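Local coordinates for dipeptide Epimerase (Enterococcus faecalis V583, PDB 3JW7), which belongs to the enolase superfamily, pairing a mandelate racemase/muconate lactonizing enzyme-type N-terminal domain with a TIM-barrel-like domain that binds a magnesium ion, at residues T131-G136 with D156-K161. Sequence-based numbering, arbitrary orientation.
With ILE (isoleucine), chain I; TYR (tyrosine), chain J.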
ATOM      1  N   THR A 131      -8.567  -5.004  -7.133  1.00 14.62           N
ATOM      2  CA  THR A 131      -7.415  -4.129  -7.256  1.00 16.30           C
ATOM      3  C   THR A 131      -7.153  -3.646  -8.672  1.00 17.99           C
ATOM      4  O   THR A 131      -7.558  -4.280  -9.645  1.00 19.26           O
ATOM      5  CB  THR A 131      -6.132  -4.837  -6.763  1.00 15.69           C
ATOM      6  OG1 THR A 131      -5.015  -3.962  -6.941  1.00 14.62           O
ATOM      7  CG2 THR A 131      -5.882  -6.132  -7.564  1.00 17.54           C
ATOM      8  N   ASP A 132      -6.486  -2.501  -8.775  1.00 16.81           N
ATOM      9  CA  ASP A 132      -6.094  -1.971 -10.064  1.00 17.53           C
ATOM     10  C   ASP A 132      -4.747  -2.640 -10.331  1.00 16.61           C
ATOM     11  O   ASP A 132      -4.346  -3.558  -9.616  1.00 16.95           O
ATOM     12  CB  ASP A 132      -5.903  -0.446 -10.005  1.00 16.89           C
ATOM     13  CG  ASP A 132      -4.807  -0.007  -9.015  1.00 18.26           C
ATOM     14  OD1 ASP A 132      -3.838  -0.761  -8.789  1.00 16.05           O
ATOM     15  OD2 ASP A 132      -4.902   1.120  -8.477  1.00 15.71           O
ATOM     16  N   ILE A 133      -4.061  -2.200 -11.372  1.00 16.11           N
ATOM     17  CA  ILE A 133      -2.735  -2.708 -11.673  1.00 16.65           C
ATOM     18  C   ILE A 133      -2.003  -1.475 -12.158  1.00 16.15           C
ATOM     19  O   ILE A 133      -2.591  -0.623 -12.829  1.00 17.95           O
ATOM     20  CB  ILE A 133      -2.736  -3.828 -12.757  1.00 17.31           C
ATOM     21  CG1 ILE A 133      -1.316  -4.402 -12.893  1.00 18.19           C
ATOM     22  CG2 ILE A 133      -3.220  -3.283 -14.096  1.00 18.02           C
ATOM     23  CD1 ILE A 133      -1.235  -5.732 -13.645  1.00 20.91           C
ATOM     24  N   THR A 134      -0.732  -1.369 -11.791  1.00 15.02           N
ATOM     25  CA  THR A 134       0.094  -0.225 -12.145  1.00 15.57           C
ATOM     26  C   THR A 134       0.920  -0.373 -13.415  1.00 15.28           C
ATOM     27  O   THR A 134       1.482  -1.433 -13.687  1.00 16.33           O
ATOM     28  CB  THR A 134       1.066   0.107 -10.985  1.00 15.81           C
ATOM     29  OG1 THR A 134       0.310   0.370  -9.799  1.00 17.67           O
ATOM     30  CG2 THR A 134       1.917   1.331 -11.320  1.00 14.96           C
ATOM     31  N   LEU A 135       0.983   0.713 -14.178  1.00 17.44           N
ATOM     32  CA  LEU A 135       1.761   0.777 -15.407  1.00 18.93           C
ATOM     33  C   LEU A 135       2.926   1.712 -15.116  1.00 19.30           C
ATOM     34  O   LEU A 135       2.724   2.906 -14.877  1.00 18.98           O
ATOM     35  CB  LEU A 135       0.928   1.355 -16.556  1.00 20.67           C
ATOM     36  CG  LEU A 135      -0.342   0.599 -16.965  1.00 22.28           C
ATOM     37  CD1 LEU A 135      -1.027   1.334 -18.107  1.00 24.64           C
ATOM     38  CD2 LEU A 135       0.012  -0.818 -17.378  1.00 25.90           C
ATOM     39  N   GLY A 136       4.138   1.167 -15.120  1.00 18.22           N
ATOM     40  CA  GLY A 136       5.312   1.981 -14.861  1.00 18.27           C
ATOM     41  C   GLY A 136       5.592   2.982 -15.971  1.00 20.00           C
ATOM     42  O   GLY A 136       5.127   2.826 -17.105  1.00 18.38           O
ATOM     43  N   ASP A 156     -10.196  -3.540 -14.940  1.00 22.83           N
ATOM     44  CA  ASP A 156     -11.064  -2.450 -15.376  1.00 24.20           C
ATOM     45  C   ASP A 156     -10.575  -1.112 -14.824  1.00 22.69           C
ATOM     46  O   ASP A 156     -11.173  -0.065 -15.070  1.00 20.92           O
ATOM     47  CB  ASP A 156     -12.509  -2.707 -14.927  1.00 27.94           C
ATOM     48  CG  ASP A 156     -12.679  -2.662 -13.415  1.00 33.09           C
ATOM     49  OD1 ASP A 156     -13.791  -2.975 -12.939  1.00 36.79           O
ATOM     50  OD2 ASP A 156     -11.715  -2.309 -12.699  1.00 36.84           O
ATOM     51  N   THR A 157      -9.478  -1.155 -14.072  1.00 20.22           N
ATOM     52  CA  THR A 157      -8.904   0.050 -13.495  1.00 17.18           C
ATOM     53  C   THR A 157      -7.391  -0.007 -13.600  1.00 16.56           C
ATOM     54  O   THR A 157      -6.769  -0.947 -13.116  1.00 18.29           O
ATOM     55  CB  THR A 157      -9.272   0.186 -12.021  1.00 18.10           C
ATOM     56  OG1 THR A 157     -10.697   0.137 -11.880  1.00 18.23           O
ATOM     57  CG2 THR A 157      -8.733   1.501 -11.461  1.00 18.00           C
ATOM     58  N   LEU A 158      -6.811   1.004 -14.234  1.00 15.35           N
ATOM     59  CA  LEU A 158      -5.368   1.073 -14.409  1.00 17.78           C
ATOM     60  C   LEU A 158      -4.796   2.283 -13.678  1.00 16.52           C
ATOM     61  O   LEU A 158      -5.342   3.380 -13.760  1.00 17.79           O
ATOM     62  CB  LEU A 158      -5.029   1.185 -15.898  1.00 19.16           C
ATOM     63  CG  LEU A 158      -5.650   0.133 -16.817  1.00 20.57           C
ATOM     64  CD1 LEU A 158      -5.282   0.452 -18.260  1.00 21.15           C
ATOM     65  CD2 LEU A 158      -5.173  -1.260 -16.422  1.00 20.12           C
ATOM     66  N   LYS A 159      -3.696   2.074 -12.961  1.00 17.11           N
ATOM     67  CA  LYS A 159      -3.033   3.155 -12.242  1.00 14.83           C
ATOM     68  C   LYS A 159      -1.842   3.556 -13.108  1.00 15.24           C
ATOM     69  O   LYS A 159      -0.895   2.790 -13.264  1.00 16.08           O
ATOM     70  CB  LYS A 159      -2.566   2.674 -10.862  1.00 15.74           C
ATOM     71  CG  LYS A 159      -1.760   3.703 -10.086  1.00 17.62           C
ATOM     72  CD  LYS A 159      -1.636   3.320  -8.615  1.00 17.15           C
ATOM     73  CE  LYS A 159      -0.562   4.142  -7.921  1.00 17.78           C
ATOM     74  NZ  LYS A 159      -0.582   3.987  -6.435  1.00 16.47           N
ATOM     75  N   ILE A 160      -1.908   4.757 -13.673  1.00 15.35           N
ATOM     76  CA  ILE A 160      -0.872   5.258 -14.575  1.00 16.23           C
ATOM     77  C   ILE A 160       0.219   6.078 -13.902  1.00 16.74           C
ATOM     78  O   ILE A 160      -0.055   7.124 -13.323  1.00 16.52           O
ATOM     79  CB  ILE A 160      -1.494   6.149 -15.679  1.00 16.62           C
ATOM     80  CG1 ILE A 160      -2.612   5.391 -16.394  1.00 18.98           C
ATOM     81  CG2 ILE A 160      -0.417   6.593 -16.653  1.00 18.36           C
ATOM     82  CD1 ILE A 160      -3.341   6.217 -17.458  1.00 19.83           C
ATOM     83  N   LYS A 161       1.460   5.607 -13.994  1.00 15.35           N
ATOM     84  CA  LYS A 161       2.578   6.340 -13.418  1.00 16.05           C
ATOM     85  C   LYS A 161       3.065   7.401 -14.407  1.00 17.56           C
ATOM     86  O   LYS A 161       3.264   7.123 -15.593  1.00 16.03           O
ATOM     87  CB  LYS A 161       3.737   5.394 -13.078  1.00 15.43           C
ATOM     88  CG  LYS A 161       3.464   4.443 -11.913  1.00 13.37           C
ATOM     89  CD  LYS A 161       3.327   5.208 -10.596  1.00 14.39           C
ATOM     90  CE  LYS A 161       3.094   4.252  -9.425  1.00 13.33           C
ATOM     91  NZ  LYS A 161       3.015   5.004  -8.125  1.00 13.10           N
TER
HETATM   92  N   ILE I 355       1.273  -0.017  -7.051  1.00 16.52           N
HETATM   93  CA  ILE I 355       2.481   0.120  -6.187  1.00 18.82           C
HETATM   94  C   ILE I 355       2.892   1.579  -6.041  1.00 19.11           C
HETATM   95  O   ILE I 355       2.715   2.380  -6.963  1.00 19.85           O
HETATM   96  CB  ILE I 355       3.697  -0.652  -6.762  1.00 19.11           C
HETATM   97  CG1 ILE I 355       3.911  -0.256  -8.221  1.00 19.31           C
HETATM   98  CG2 ILE I 355       3.499  -2.153  -6.581  1.00 20.81           C
HETATM   99  CD1 ILE I 355       5.261  -0.678  -8.798  1.00 18.10           C
HETATM  100  N   TYR J 356       3.441   1.906  -4.873  1.00 18.57           N
HETATM  101  CA  TYR J 356       3.901   3.254  -4.558  1.00 18.29           C
HETATM  102  C   TYR J 356       2.806   4.302  -4.758  1.00 17.96           C
HETATM  103  O   TYR J 356       1.627   3.978  -4.487  1.00 16.29           O
HETATM  104  CB  TYR J 356       5.127   3.600  -5.412  1.00 18.84           C
HETATM  105  CG  TYR J 356       6.342   2.720  -5.170  1.00 19.27           C
HETATM  106  CD1 TYR J 356       7.114   2.267  -6.237  1.00 19.04           C
HETATM  107  CD2 TYR J 356       6.752   2.383  -3.877  1.00 20.15           C
HETATM  108  CE1 TYR J 356       8.262   1.501  -6.034  1.00 20.04           C
HETATM  109  CE2 TYR J 356       7.911   1.614  -3.660  1.00 20.38           C
HETATM  110  CZ  TYR J 356       8.659   1.181  -4.750  1.00 20.73           C
HETATM  111  OH  TYR J 356       9.812   0.447  -4.570  1.00 22.47           O
HETATM  112  OXT TYR J 356       3.144   5.435  -5.161  1.00 16.02           O
HETATM  113  O   HOH W   1      -9.235  -3.523 -11.893  1.00 21.15           O
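K159 O takes a hydrogen bond from L135 N at 2.9 Å, with T134 CA adding a weaker CA-H...O contact. K159 N in turn gives a bond to I133 O at 2.9 Å, and K161 N reaches L135 O at 3.1 Å. This ladder zips the first two parallel strands of the barrel together, while I133 N to T157 O is weak. T134, K159 and K161 face the ligands inside the barrel. K159 sets out with CG opposite its main-chain nitrogen (chi1 175°) and stays fully stretched, passing T134 OG1, which touches its CD at 3.7 Å, and K159 NZ donates to tyrosine O at 2.9 Å; salt bridges to E215 and D318 fix the same ammonium. K161 instead bends at chi2 (-67°), laying CG 3.5 Å from T134 CG2 and bringing NZ to isoleucine O at 2.9 Å, with D189 and N191 as further partners. T134 OG1 accepts a bond from the isoleucine N at 2.9 Å. D132 OD2 lies against K159 CB, while its charge is met by a salt bridge to R187. The polar ends of T134, K159 and K161 line the ligand pocket, and K159 lies close to the magnesium ion. The reverse face is apolar: I133 CG2 packs against L158 CD2, the two side chains running alongside each other, and L135 CD1 meets L158 CD1 more loosely. Helix 140-152, the crossover of this beta-alpha-beta unit, covers that face, L135 and L158 both touching A147; helix 166-180 adds I176 against L135 and I160, and strand 185-189 continues the barrel beyond 157-161.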